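PDB 6HUN: ribulose bisphosphate carboxylase from Hyperthermus butylicus DSM 5456, which probably adds carbon dioxide and water to ribulose 1,5-bisphosphate to give two molecules of 3-phosphoglycerate, as part of an archaeal pathway of AMP degradation. Local coordinates for residues 27-32 with 83-88; 39-44 with 105-110; 410-415 with 448-453; 265-270 with 291-296. One frame throughout, in Å; residues are numbered along the deposited sequence.

Interaction 1: residues 27-32 with 83-88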
loop_
_atom_site.group_PDB
_atom_site.type_symbol
_atom_site.label_atom_id
_atom_site.label_comp_id
_atom_site.label_asym_id
_atom_site.label_seq_id
_atom_site.Cartn_x
_atom_site.Cartn_y
_atom_site.Cartn_z
ATOM N N LEU A 27 -3.918 -30.406 -5.154
ATOM C CA LEU A 27 -3.712 -30.922 -6.508
ATOM C C LEU A 27 -4.875 -30.545 -7.416
ATOM O O LEU A 27 -4.705 -30.424 -8.631
ATOM C CB LEU A 27 -3.524 -32.465 -6.497
ATOM C CG LEU A 27 -4.653 -33.533 -6.482
ATOM C CD1 LEU A 27 -5.129 -34.003 -7.895
ATOM C CD2 LEU A 27 -4.299 -34.816 -5.685
ATOM N N GLU A 28 -6.053 -30.353 -6.836
ATOM C CA GLU A 28 -7.261 -29.990 -7.571
ATOM C C GLU A 28 -7.153 -28.630 -8.266
ATOM O O GLU A 28 -7.970 -28.326 -9.152
ATOM C CB GLU A 28 -8.428 -30.050 -6.571
ATOM C CG GLU A 28 -9.530 -29.018 -6.731
ATOM C CD GLU A 28 -10.821 -29.380 -6.003
ATOM O OE1 GLU A 28 -10.810 -30.349 -5.195
ATOM O OE2 GLU A 28 -11.851 -28.699 -6.262
ATOM N N PHE A 29 -6.146 -27.824 -7.932
ATOM C CA PHE A 29 -6.002 -26.495 -8.524
ATOM C C PHE A 29 -4.887 -26.416 -9.551
ATOM O O PHE A 29 -4.598 -25.323 -10.041
ATOM C CB PHE A 29 -5.771 -25.441 -7.425
ATOM C CG PHE A 29 -6.964 -25.252 -6.521
ATOM C CD1 PHE A 29 -7.221 -26.146 -5.492
ATOM C CD2 PHE A 29 -7.846 -24.200 -6.730
ATOM C CE1 PHE A 29 -8.328 -26.008 -4.669
ATOM C CE2 PHE A 29 -8.949 -24.045 -5.908
ATOM C CZ PHE A 29 -9.195 -24.967 -4.865
ATOM N N VAL A 30 -4.248 -27.539 -9.865
ATOM C CA VAL A 30 -3.134 -27.632 -10.798
ATOM C C VAL A 30 -3.596 -28.473 -11.973
ATOM O O VAL A 30 -4.334 -29.440 -11.776
ATOM C CB VAL A 30 -1.902 -28.265 -10.128
ATOM C CG1 VAL A 30 -0.712 -28.218 -11.045
ATOM C CG2 VAL A 30 -1.580 -27.542 -8.824
ATOM N N ASP A 31 -3.172 -28.105 -13.191
ATOM C CA ASP A 31 -3.587 -28.808 -14.412
ATOM C C ASP A 31 -2.734 -28.392 -15.592
ATOM O O ASP A 31 -3.097 -27.467 -16.316
ATOM C CB ASP A 31 -5.047 -28.512 -14.719
ATOM C CG ASP A 31 -5.583 -29.317 -15.908
ATOM O OD1 ASP A 31 -4.781 -29.913 -16.663
ATOM O OD2 ASP A 31 -6.823 -29.349 -16.060
ATOM N N GLU A 32 -1.603 -29.048 -15.794
ATOM C CA GLU A 32 -0.685 -28.585 -16.827
ATOM C C GLU A 32 -1.171 -28.866 -18.241
ATOM O O GLU A 32 -0.460 -28.545 -19.207
ATOM C CB GLU A 32 0.680 -29.217 -16.620
ATOM C CG GLU A 32 1.311 -28.890 -15.292
ATOM C CD GLU A 32 2.610 -29.621 -15.157
ATOM O OE1 GLU A 32 2.687 -30.556 -14.327
ATOM O OE2 GLU A 32 3.536 -29.303 -15.946
ATOM N N LYS A 83 -16.780 -23.004 -10.889
ATOM C CA LYS A 83 -16.745 -21.957 -11.904
ATOM C C LYS A 83 -15.685 -20.892 -11.590
ATOM O O LYS A 83 -14.953 -20.444 -12.484
ATOM C CB LYS A 83 -18.134 -21.318 -12.013
ATOM C CG LYS A 83 -18.190 -20.022 -12.844
ATOM C CD LYS A 83 -17.664 -20.249 -14.285
ATOM C CE LYS A 83 -16.824 -19.026 -14.755
ATOM N NZ LYS A 83 -15.669 -19.452 -15.619
ATOM N N LEU A 84 -15.596 -20.468 -10.335
ATOM C CA LEU A 84 -14.699 -19.395 -9.940
ATOM C C LEU A 84 -13.278 -19.857 -9.666
ATOM O O LEU A 84 -12.445 -19.026 -9.302
ATOM C CB LEU A 84 -15.253 -18.713 -8.695
ATOM C CG LEU A 84 -16.542 -17.939 -8.896
ATOM C CD1 LEU A 84 -17.060 -17.372 -7.576
ATOM C CD2 LEU A 84 -16.291 -16.820 -9.922
ATOM N N LYS A 85 -12.961 -21.133 -9.818
ATOM C CA LYS A 85 -11.707 -21.638 -9.282
ATOM C C LYS A 85 -10.516 -21.347 -10.199
ATOM O O LYS A 85 -10.610 -21.489 -11.422
ATOM C CB LYS A 85 -11.822 -23.130 -9.041
ATOM C CG LYS A 85 -10.491 -23.807 -8.933
ATOM C CD LYS A 85 -10.618 -25.253 -9.282
ATOM C CE LYS A 85 -11.780 -25.826 -8.536
ATOM N NZ LYS A 85 -11.456 -27.200 -8.139
ATOM N N ALA A 86 -9.376 -20.955 -9.604
ATOM C CA ALA A 86 -8.184 -20.627 -10.392
ATOM C C ALA A 86 -7.340 -21.881 -10.627
ATOM O O ALA A 86 -7.385 -22.830 -9.844
ATOM C CB ALA A 86 -7.339 -19.542 -9.705
ATOM N N LYS A 87 -6.571 -21.893 -11.723
ATOM C CA LYS A 87 -5.795 -23.071 -12.081
ATOM C C LYS A 87 -4.357 -22.722 -12.404
ATOM O O LYS A 87 -4.103 -21.957 -13.338
ATOM C CB LYS A 87 -6.432 -23.797 -13.288
ATOM C CG LYS A 87 -7.768 -24.407 -12.966
ATOM C CD LYS A 87 -7.621 -25.550 -11.960
ATOM C CE LYS A 87 -8.265 -26.798 -12.506
ATOM N NZ LYS A 87 -7.603 -27.097 -13.797
ATOM N N ALA A 88 -3.415 -23.344 -11.694
ATOM C CA ALA A 88 -2.020 -23.298 -12.109
ATOM C C ALA A 88 -1.860 -24.268 -13.261
ATOM O O ALA A 88 -2.070 -25.464 -13.069
ATOM C CB ALA A 88 -1.079 -23.695 -10.980
#

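Interaction 2: residues 39-44 with 105-110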
loop_
_atom_site.group_PDB
_atom_site.type_symbol
_atom_site.label_atom_id
_atom_site.label_comp_id
_atom_site.label_asym_id
_atom_site.label_seq_id
_atom_site.Cartn_x
_atom_site.Cartn_y
_atom_site.Cartn_z
ATOM N N ASP A 39 -9.791 -14.854 -22.537
ATOM C CA ASP A 39 -10.793 -14.183 -21.702
ATOM C C ASP A 39 -10.629 -14.434 -20.200
ATOM O O ASP A 39 -11.540 -14.129 -19.431
ATOM C CB ASP A 39 -12.192 -14.619 -22.111
ATOM C CG ASP A 39 -12.372 -16.127 -22.044
ATOM O OD1 ASP A 39 -11.339 -16.848 -22.070
ATOM O OD2 ASP A 39 -13.543 -16.594 -21.989
ATOM N N GLU A 40 -9.518 -15.004 -19.768
ATOM C CA GLU A 40 -9.250 -15.257 -18.363
ATOM C C GLU A 40 -8.152 -14.302 -17.933
ATOM O O GLU A 40 -7.308 -13.925 -18.747
ATOM C CB GLU A 40 -8.801 -16.700 -18.154
ATOM C CG GLU A 40 -9.837 -17.780 -18.533
ATOM C CD GLU A 40 -9.661 -18.992 -17.642
ATOM O OE1 GLU A 40 -8.914 -19.911 -18.062
ATOM O OE2 GLU A 40 -10.198 -19.013 -16.498
ATOM N N VAL A 41 -8.175 -13.894 -16.668
ATOM C CA VAL A 41 -7.004 -13.212 -16.103
ATOM C C VAL A 41 -5.898 -14.232 -15.908
ATOM O O VAL A 41 -6.141 -15.336 -15.417
ATOM C CB VAL A 41 -7.352 -12.539 -14.766
ATOM C CG1 VAL A 41 -6.020 -12.076 -13.986
ATOM C CG2 VAL A 41 -8.337 -11.426 -14.970
ATOM N N ILE A 42 -4.671 -13.873 -16.290
ATOM C CA ILE A 42 -3.507 -14.736 -16.137
ATOM C C ILE A 42 -2.485 -14.014 -15.261
ATOM O O ILE A 42 -2.064 -12.921 -15.621
ATOM C CB ILE A 42 -2.883 -15.046 -17.508
ATOM C CG1 ILE A 42 -3.925 -15.734 -18.451
ATOM C CG2 ILE A 42 -1.622 -15.869 -17.313
ATOM C CD1 ILE A 42 -4.133 -17.076 -18.016
ATOM N N ALA A 43 -2.041 -14.642 -14.178
ATOM C CA ALA A 43 -0.945 -14.110 -13.350
ATOM C C ALA A 43 0.289 -14.982 -13.553
ATOM O O ALA A 43 0.174 -16.210 -13.581
ATOM C CB ALA A 43 -1.325 -14.105 -11.855
ATOM N N VAL A 44 1.477 -14.370 -13.607
ATOM C CA VAL A 44 2.727 -15.107 -13.583
ATOM C C VAL A 44 3.487 -14.754 -12.302
ATOM O O VAL A 44 3.747 -13.570 -12.008
ATOM C CB VAL A 44 3.562 -14.897 -14.853
ATOM C CG1 VAL A 44 3.746 -13.425 -15.147
ATOM C CG2 VAL A 44 4.883 -15.623 -14.688
ATOM N N TYR A 105 -7.289 -17.309 -13.992
ATOM C CA TYR A 105 -8.369 -16.861 -13.091
ATOM C C TYR A 105 -9.610 -16.505 -13.897
ATOM O O TYR A 105 -9.558 -15.568 -14.716
ATOM C CB TYR A 105 -7.988 -15.602 -12.280
ATOM C CG TYR A 105 -6.860 -15.780 -11.298
ATOM C CD1 TYR A 105 -5.558 -15.629 -11.700
ATOM C CD2 TYR A 105 -7.103 -16.112 -9.967
ATOM C CE1 TYR A 105 -4.521 -15.814 -10.843
ATOM C CE2 TYR A 105 -6.055 -16.303 -9.069
ATOM C CZ TYR A 105 -4.750 -16.126 -9.522
ATOM O OH TYR A 105 -3.691 -16.310 -8.655
ATOM N N PRO A 106 -10.770 -17.087 -13.593
ATOM C CA PRO A 106 -12.022 -16.624 -14.219
ATOM C C PRO A 106 -12.334 -15.177 -13.871
ATOM O O PRO A 106 -12.150 -14.746 -12.734
ATOM C CB PRO A 106 -13.076 -17.563 -13.624
ATOM C CG PRO A 106 -12.330 -18.612 -12.863
ATOM C CD PRO A 106 -11.010 -18.035 -12.500
ATOM N N VAL A 107 -12.786 -14.406 -14.865
ATOM C CA VAL A 107 -12.972 -12.964 -14.633
ATOM C C VAL A 107 -14.082 -12.684 -13.621
ATOM O O VAL A 107 -14.098 -11.624 -12.981
ATOM C CB VAL A 107 -13.237 -12.217 -15.960
ATOM C CG1 VAL A 107 -13.554 -10.763 -15.706
ATOM C CG2 VAL A 107 -12.015 -12.231 -16.840
ATOM N N GLU A 108 -15.004 -13.622 -13.433
ATOM C CA GLU A 108 -16.062 -13.460 -12.442
ATOM C C GLU A 108 -15.535 -13.418 -11.007
ATOM O O GLU A 108 -16.302 -13.097 -10.091
ATOM C CB GLU A 108 -17.085 -14.599 -12.593
ATOM C CG GLU A 108 -17.850 -14.587 -13.904
ATOM C CD GLU A 108 -17.045 -15.095 -15.101
ATOM O OE1 GLU A 108 -17.516 -14.889 -16.253
ATOM O OE2 GLU A 108 -15.951 -15.689 -14.909
ATOM N N LEU A 109 -14.257 -13.735 -10.780
ATOM C CA LEU A 109 -13.711 -13.551 -9.430
ATOM C C LEU A 109 -13.619 -12.081 -9.027
ATOM O O LEU A 109 -13.493 -11.777 -7.823
ATOM C CB LEU A 109 -12.317 -14.163 -9.335
ATOM C CG LEU A 109 -12.113 -15.673 -9.253
ATOM C CD1 LEU A 109 -10.639 -15.990 -9.350
ATOM C CD2 LEU A 109 -12.722 -16.257 -7.937
ATOM N N PHE A 110 -13.532 -11.159 -9.998
ATOM C CA PHE A 110 -13.112 -9.779 -9.723
ATOM C C PHE A 110 -14.301 -8.818 -9.799
ATOM O O PHE A 110 -15.160 -8.952 -10.674
ATOM C CB PHE A 110 -11.990 -9.386 -10.710
ATOM C CG PHE A 110 -10.827 -10.376 -10.686
ATOM C CD1 PHE A 110 -9.917 -10.370 -9.625
ATOM C CD2 PHE A 110 -10.656 -11.317 -11.705
ATOM C CE1 PHE A 110 -8.858 -11.274 -9.586
ATOM C CE2 PHE A 110 -9.628 -12.231 -11.678
ATOM C CZ PHE A 110 -8.702 -12.206 -10.640
#

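Interaction 3: residues 410-415 with 448-453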
loop_
_atom_site.group_PDB
_atom_site.type_symbol
_atom_site.label_atom_id
_atom_site.label_comp_id
_atom_site.label_asym_id
_atom_site.label_seq_id
_atom_site.Cartn_x
_atom_site.Cartn_y
_atom_site.Cartn_z
ATOM N N GLY A 410 21.097 24.290 -9.946
ATOM C CA GLY A 410 22.515 24.372 -9.696
ATOM C C GLY A 410 23.331 25.084 -10.760
ATOM O O GLY A 410 24.564 25.091 -10.664
ATOM N N HIS A 411 22.693 25.689 -11.764
ATOM C CA HIS A 411 23.440 26.334 -12.853
ATOM C C HIS A 411 24.214 27.550 -12.338
ATOM O O HIS A 411 23.678 28.357 -11.573
ATOM C CB HIS A 411 22.490 26.754 -13.977
ATOM C CG HIS A 411 23.173 27.088 -15.273
ATOM N ND1 HIS A 411 23.447 28.386 -15.659
ATOM C CD2 HIS A 411 23.615 26.298 -16.281
ATOM C CE1 HIS A 411 24.041 28.379 -16.840
ATOM N NE2 HIS A 411 24.161 27.126 -17.239
ATOM N N PRO A 412 25.470 27.722 -12.756
ATOM C CA PRO A 412 26.293 28.812 -12.205
ATOM C C PRO A 412 25.676 30.198 -12.352
ATOM O O PRO A 412 26.008 31.096 -11.575
ATOM C CB PRO A 412 27.600 28.697 -12.999
ATOM C CG PRO A 412 27.666 27.271 -13.410
ATOM C CD PRO A 412 26.239 26.833 -13.642
ATOM N N ASP A 413 24.781 30.391 -13.321
ATOM C CA ASP A 413 24.151 31.683 -13.568
ATOM C C ASP A 413 22.728 31.766 -13.035
ATOM O O ASP A 413 21.969 32.647 -13.463
ATOM C CB ASP A 413 24.141 32.002 -15.061
ATOM C CG ASP A 413 25.531 32.158 -15.628
ATOM O OD1 ASP A 413 25.868 31.438 -16.594
ATOM O OD2 ASP A 413 26.293 32.988 -15.087
ATOM N N GLY A 414 22.333 30.868 -12.138
ATOM C CA GLY A 414 21.015 30.945 -11.575
ATOM C C GLY A 414 20.030 30.067 -12.320
ATOM O O GLY A 414 20.302 29.567 -13.420
ATOM N N PRO A 415 18.854 29.865 -11.726
ATOM C CA PRO A 415 17.940 28.841 -12.266
ATOM C C PRO A 415 17.324 29.212 -13.604
ATOM O O PRO A 415 17.146 28.333 -14.456
ATOM C CB PRO A 415 16.882 28.696 -11.160
ATOM C CG PRO A 415 16.974 29.975 -10.372
ATOM C CD PRO A 415 18.409 30.391 -10.426
ATOM N N ALA A 448 26.758 24.760 -18.657
ATOM C CA ALA A 448 26.270 23.467 -18.203
ATOM C C ALA A 448 27.234 22.360 -18.608
ATOM O O ALA A 448 27.545 21.473 -17.801
ATOM C CB ALA A 448 24.871 23.216 -18.775
ATOM N N LEU A 449 27.724 22.397 -19.857
ATOM C CA LEU A 449 28.681 21.381 -20.291
ATOM C C LEU A 449 30.023 21.574 -19.594
ATOM O O LEU A 449 30.654 20.595 -19.179
ATOM C CB LEU A 449 28.838 21.409 -21.812
ATOM C CG LEU A 449 27.666 20.869 -22.639
ATOM C CD1 LEU A 449 27.994 20.892 -24.133
ATOM C CD2 LEU A 449 27.252 19.464 -22.190
ATOM N N GLU A 450 30.441 22.832 -19.409
ATOM C CA GLU A 450 31.607 23.133 -18.576
ATOM C C GLU A 450 31.488 22.487 -17.195
ATOM O O GLU A 450 32.365 21.719 -16.771
ATOM C CB GLU A 450 31.769 24.662 -18.468
ATOM C CG GLU A 450 32.575 25.200 -17.257
ATOM C CD GLU A 450 31.650 25.730 -16.123
ATOM O OE1 GLU A 450 31.699 25.179 -14.993
ATOM O OE2 GLU A 450 30.868 26.688 -16.360
ATOM N N LYS A 451 30.386 22.777 -16.492
ATOM C CA LYS A 451 30.261 22.417 -15.079
ATOM C C LYS A 451 30.060 20.915 -14.873
ATOM O O LYS A 451 30.750 20.298 -14.058
ATOM C CB LYS A 451 29.100 23.189 -14.444
ATOM C CG LYS A 451 28.951 22.965 -12.957
ATOM C CD LYS A 451 27.713 23.652 -12.440
ATOM C CE LYS A 451 28.026 24.487 -11.212
ATOM N NZ LYS A 451 27.281 23.950 -10.033
ATOM N N TRP A 452 29.104 20.313 -15.574
ATOM C CA TRP A 452 28.765 18.920 -15.327
ATOM C C TRP A 452 29.161 17.968 -16.444
ATOM O O TRP A 452 29.199 16.760 -16.207
ATOM C CB TRP A 452 27.260 18.758 -15.099
ATOM C CG TRP A 452 26.676 19.472 -13.913
ATOM C CD1 TRP A 452 26.883 19.184 -12.591
ATOM C CD2 TRP A 452 25.749 20.569 -13.944
ATOM N NE1 TRP A 452 26.148 20.037 -11.799
ATOM C CE2 TRP A 452 25.440 20.894 -12.602
ATOM C CE3 TRP A 452 25.141 21.303 -14.975
ATOM C CZ2 TRP A 452 24.555 21.928 -12.264
ATOM C CZ3 TRP A 452 24.272 22.335 -14.636
ATOM C CH2 TRP A 452 23.983 22.631 -13.289
ATOM N N GLY A 453 29.398 18.464 -17.654
ATOM C CA GLY A 453 29.886 17.593 -18.707
ATOM C C GLY A 453 28.849 16.571 -19.125
ATOM O O GLY A 453 27.646 16.856 -19.241
#

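Interaction 4: residues 265-270 with 291-296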
loop_
_atom_site.group_PDB
_atom_site.type_symbol
_atom_site.label_atom_id
_atom_site.label_comp_id
_atom_site.label_asym_id
_atom_site.label_seq_id
_atom_site.Cartn_x
_atom_site.Cartn_y
_atom_site.Cartn_z
ATOM N N PHE A 265 -3.369 20.128 -13.352
ATOM C CA PHE A 265 -2.668 18.936 -12.869
ATOM C C PHE A 265 -2.849 18.781 -11.359
ATOM O O PHE A 265 -2.831 19.774 -10.608
ATOM C CB PHE A 265 -1.177 19.009 -13.144
ATOM C CG PHE A 265 -0.827 19.125 -14.590
ATOM C CD1 PHE A 265 -0.469 17.971 -15.304
ATOM C CD2 PHE A 265 -0.821 20.371 -15.227
ATOM C CE1 PHE A 265 -0.138 18.024 -16.621
ATOM C CE2 PHE A 265 -0.440 20.448 -16.594
ATOM C CZ PHE A 265 -0.109 19.240 -17.270
ATOM N N ILE A 266 -2.928 17.508 -10.905
ATOM C CA ILE A 266 -2.781 17.155 -9.496
ATOM C C ILE A 266 -1.767 16.029 -9.429
ATOM O O ILE A 266 -1.612 15.269 -10.391
ATOM C CB ILE A 266 -4.135 16.743 -8.821
ATOM C CG1 ILE A 266 -4.778 15.606 -9.631
ATOM C CG2 ILE A 266 -5.028 18.017 -8.764
ATOM C CD1 ILE A 266 -6.090 14.915 -8.994
ATOM N N MET A 267 -1.058 15.935 -8.307
ATOM C CA MET A 267 -0.190 14.813 -8.015
ATOM C C MET A 267 -0.724 14.065 -6.811
ATOM O O MET A 267 -1.168 14.692 -5.841
ATOM C CB MET A 267 1.247 15.310 -7.739
ATOM C CG MET A 267 2.199 14.244 -7.240
ATOM S SD MET A 267 3.771 15.195 -7.158
ATOM C CE MET A 267 4.559 14.486 -5.738
ATOM N N ILE A 268 -0.604 12.734 -6.852
ATOM C CA ILE A 268 -1.031 11.885 -5.734
ATOM C C ILE A 268 -0.008 10.771 -5.526
ATOM O O ILE A 268 0.537 10.202 -6.490
ATOM C CB ILE A 268 -2.429 11.320 -5.934
ATOM C CG1 ILE A 268 -2.820 10.522 -4.667
ATOM C CG2 ILE A 268 -2.497 10.373 -7.151
ATOM C CD1 ILE A 268 -4.278 10.309 -4.600
ATOM N N ASP A 269 0.342 10.569 -4.264
ATOM C CA ASP A 269 1.240 9.462 -3.885
ATOM C C ASP A 269 0.339 8.256 -3.828
ATOM O O ASP A 269 -0.309 7.995 -2.828
ATOM C CB ASP A 269 1.899 9.744 -2.551
ATOM C CG ASP A 269 2.719 11.031 -2.508
ATOM O OD1 ASP A 269 2.935 11.766 -3.507
ATOM O OD2 ASP A 269 3.217 11.320 -1.405
ATOM N N PHE A 270 0.249 7.489 -4.926
ATOM C CA PHE A 270 -0.869 6.551 -4.964
ATOM C C PHE A 270 -0.639 5.302 -4.107
ATOM O O PHE A 270 -1.581 4.534 -3.926
ATOM C CB PHE A 270 -1.180 6.164 -6.424
ATOM C CG PHE A 270 -0.015 5.503 -7.176
ATOM C CD1 PHE A 270 0.109 4.113 -7.218
ATOM C CD2 PHE A 270 0.891 6.279 -7.904
ATOM C CE1 PHE A 270 1.132 3.525 -7.936
ATOM C CE2 PHE A 270 1.971 5.713 -8.615
ATOM C CZ PHE A 270 2.067 4.352 -8.663
ATOM N N ALA A 291 -5.359 16.333 -15.365
ATOM C CA ALA A 291 -4.425 15.223 -15.502
ATOM C C ALA A 291 -3.854 14.899 -14.120
ATOM O O ALA A 291 -3.775 15.766 -13.239
ATOM C CB ALA A 291 -3.278 15.594 -16.484
ATOM N N ILE A 292 -3.369 13.648 -13.949
ATOM C CA ILE A 292 -2.861 13.154 -12.677
ATOM C C ILE A 292 -1.433 12.687 -12.826
ATOM O O ILE A 292 -1.162 11.793 -13.639
ATOM C CB ILE A 292 -3.667 11.961 -12.146
ATOM C CG1 ILE A 292 -5.156 12.390 -11.977
ATOM C CG2 ILE A 292 -2.967 11.353 -10.821
ATOM C CD1 ILE A 292 -5.990 11.254 -11.510
ATOM N N HIS A 293 -0.558 13.220 -11.984
ATOM C CA HIS A 293 0.795 12.711 -11.855
ATOM C C HIS A 293 0.800 11.700 -10.703
ATOM O O HIS A 293 0.573 12.074 -9.549
ATOM C CB HIS A 293 1.755 13.853 -11.570
ATOM C CG HIS A 293 3.194 13.431 -11.526
ATOM N ND1 HIS A 293 4.098 13.791 -12.503
ATOM C CD2 HIS A 293 3.880 12.687 -10.629
ATOM C CE1 HIS A 293 5.289 13.308 -12.188
ATOM N NE2 HIS A 293 5.180 12.605 -11.072
ATOM N N GLY A 294 1.083 10.430 -11.000
ATOM C CA GLY A 294 1.181 9.454 -9.914
ATOM C C GLY A 294 2.589 9.297 -9.351
ATOM O O GLY A 294 3.546 9.008 -10.104
ATOM N N HIS A 295 2.780 9.572 -8.055
ATOM C CA HIS A 295 4.097 9.450 -7.450
ATOM C C HIS A 295 4.145 8.069 -6.806
ATOM O O HIS A 295 3.249 7.713 -6.070
ATOM C CB HIS A 295 4.313 10.538 -6.396
ATOM C CG HIS A 295 5.729 10.645 -5.968
ATOM N ND1 HIS A 295 6.325 9.683 -5.171
ATOM C CD2 HIS A 295 6.724 11.502 -6.347
ATOM C CE1 HIS A 295 7.608 9.991 -5.011
ATOM N NE2 HIS A 295 7.873 11.095 -5.703
ATOM N N ARG A 296 5.216 7.318 -7.023
ATOM C CA ARG A 296 5.208 5.932 -6.529
ATOM C C ARG A 296 5.905 5.726 -5.181
ATOM O O ARG A 296 6.266 4.593 -4.871
ATOM C CB ARG A 296 5.856 5.022 -7.579
ATOM C CG ARG A 296 7.260 5.574 -7.972
ATOM C CD ARG A 296 8.029 4.590 -8.970
ATOM N NE ARG A 296 9.433 4.968 -9.078
ATOM C CZ ARG A 296 10.403 4.178 -9.529
ATOM N NH1 ARG A 296 10.114 2.943 -9.960
ATOM N NH2 ARG A 296 11.656 4.613 -9.532
#

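Interaction 1: residues 27-32 with 83-88
Phe29 O and Asp31 N take up both backbone polar atoms of Ala88: Ala88 N donates to Phe29 O at 2.8 Å, and Asp31 N donates to Ala88 O at 2.9 Å. This single beta bridge, centred on Val30, fastens the N-terminal 3-10 turn to strand 87-93 at the margin of the mixed sheet of the N-terminal domain. Two ion pairs flank it. Lys85 NZ makes a salt bridge with Glu28 OE2, too short in the model for its length to be trusted, and Glu82 gives the ammonium a second carboxylate. Lys87 NZ reaches Asp31 OD2 weakly at 3.3 Å, while Asp31 OD1 bonds Ser33. Lys85 NZ also stands over the face of Phe29, 4.7 Å from the ring centroid and 14° off the normal, a cation-pi contact. The chain gets there by bending at chi3 and chi4 after Lys85 CG has packed 3.4 Å from Phe29 CE2. Lacking the ammonium, a leucine here would probably leave Glu28 and Glu82 as close like charges with no cation to offset them. At the edge of the Phe29 ring, near its plane, Ala86 O lies buried 3.4 Å from Phe29 CD2 and has no hydrogen-bond partner in the model.

Interaction 2: residues 39-44 with 105-110
Val41 and Phe110 meet because of how each turns about its first bond. In Val41, CG1 swings away from the backbone N (chi1 167°), which leaves Val41 CG2 to press on Phe110 CE2 at 3.6 Å; the phenyl comes from the opposite direction, its CG anti to the carbonyl carbon (chi1 -54°). Leu109 CB sits over the centre of one face of the Phe110 ring. The edge of the Tyr105 ring meets Ala43, Tyr105 CE1 lying 3.8 Å from Ala43 CB, and its OH bonds Ser66 OG. Val107 CG2 closes on Asp39 O at 3.2 Å.

The backbones beneath form an antiparallel hydrogen-bonded pair, Tyr105 N to Val41 O at 2.7 Å and Val41 N to Tyr105 O at 2.9 Å. Beyond this last pairing of strands 41-49 and 99-105 the chain coils into the 3-10 turn 107-109, and Leu109 O receives a bond from Gln211 of the second subunit. Hydrogen bonding across the contact is thus confined to two backbone N-H...O=C bonds; much of the remainder is apolar packing of Val41, Ala43, Tyr105 and Phe110, with no salt bridge between the two segments.

Interaction 3: residues 410-415 with 448-453
Gly410 and Lys451 supply the one hydrogen bond across this contact. Lys451 runs out extended from a CG anti to the backbone N (chi1 -176°), then bends at chi3 and chi4, which sets Lys451 NZ in the plane of the Gly410 carbonyl, 3.0 Å from Gly410 O. Neighbouring polar groups look elsewhere: His411 NE2 bonds Glu444 O, and Asp413 OD1 pairs with Arg447, both in the helix that carries Lys451.

Apolar packing adjoins that bond. Pro412 and Lys451 slide past each other in opposite directions, with Pro412 CG 3.6 Å from Lys451 CE, and Pro412 CD also rests on one face of the His411 imidazole. An alanine in place of Pro412 would probably open a gap beside Lys451 CD and CE and leave that His411 face less well packed. His411 CD2 meets Ala448 CB at 4.2 Å.

The aromatic contacts centre on Trp452. Lys451 CD lies over one face of the indole, His411 N approaches its edge, and Gly410 O is 3.5 Å from Trp452 CZ2. A beta carbon on Gly410 would sit tight against Trp452 CZ2, so the missing side chain makes room for the ring.

The 410-415 loop holds a type I turn, His411 to Gly414, and Gly414 is the N-cap of helix 415-431. Gly410 itself closes helix 405-409, close to Gly406, a predicted substrate-binding residue. The C-terminal helix is therefore packed behind the short helix that follows the last barrel strand, a place where TIM barrels commonly bind phosphate.

Interaction 4: residues 265-270 with 291-296
Ile266 O is gripped twice by the neighbouring strand: His293 N donates to it at 2.8 Å and an almost straight 171°, and the CA-H of Ile292 leans on it as well. Four more backbone bonds repeat the pattern, ending with Phe270 N to His295 O at 3.2 Å, and the two strands run parallel with a 26° twist.

One face of the pair carries Phe265, Met267, Asp269, Ala291, His293 and His295. Met267 lies alongside both histidines: SD is in oblique sulfur-aromatic contact with the His293 ring, and the bend at chi3 lays Met267 CE 3.7 Å from His295 CD2. Asp269 OD1 rests 3.4 Å from His295 CB and takes a weak hydrogen bond from Asn243 ND2, while His295 ND1 accepts its bond from Ala297 N. His293 ND1 bonds His326, and the His293 side chain comes about 3 Å from a bound calcium ion.

The other face, Ile266, Ile268 and Ile292, is aliphatic. Ile292 CG2 touches Ile268 CG2 at 3.8 Å under helix 275-288. Past the strand end, Phe270 turns its ring edge to Gly294 C, where a beta carbon on the glycine would be tight against Phe270 CD2.

This is a right-handed beta-alpha-beta unit of the TIM barrel, its fourth and fifth strands. As usual in that fold, the site lies at the strands' C-terminal ends: His295 is a predicted proton acceptor and Arg296 a predicted substrate-binding residue, beside Lys203 and Glu206 of the predicted magnesium site.

Overall arrangement
Two domains divide the four contacts. Interactions 1 and 2 belong to the N-terminal domain, their centres about 12 Å apart; they interlock along the chain and touch, for instance Ala86 on Tyr105, and both reach the same mixed sheet. Interaction 4 follows in the barrel of the catalytic domain, its centre about 28 Å from that of interaction 2, and interaction 3 comes last, at the C-terminal helix, its centre about 30 Å from that of interaction 4. Interactions 1 and 3, with centres about 60 Å apart, lie on opposite sides of the chain's centre. All four reach the second subunit, interaction 1 through Leu84, in keeping with a dimer whose predicted active site lies near the partner's N-terminal domain.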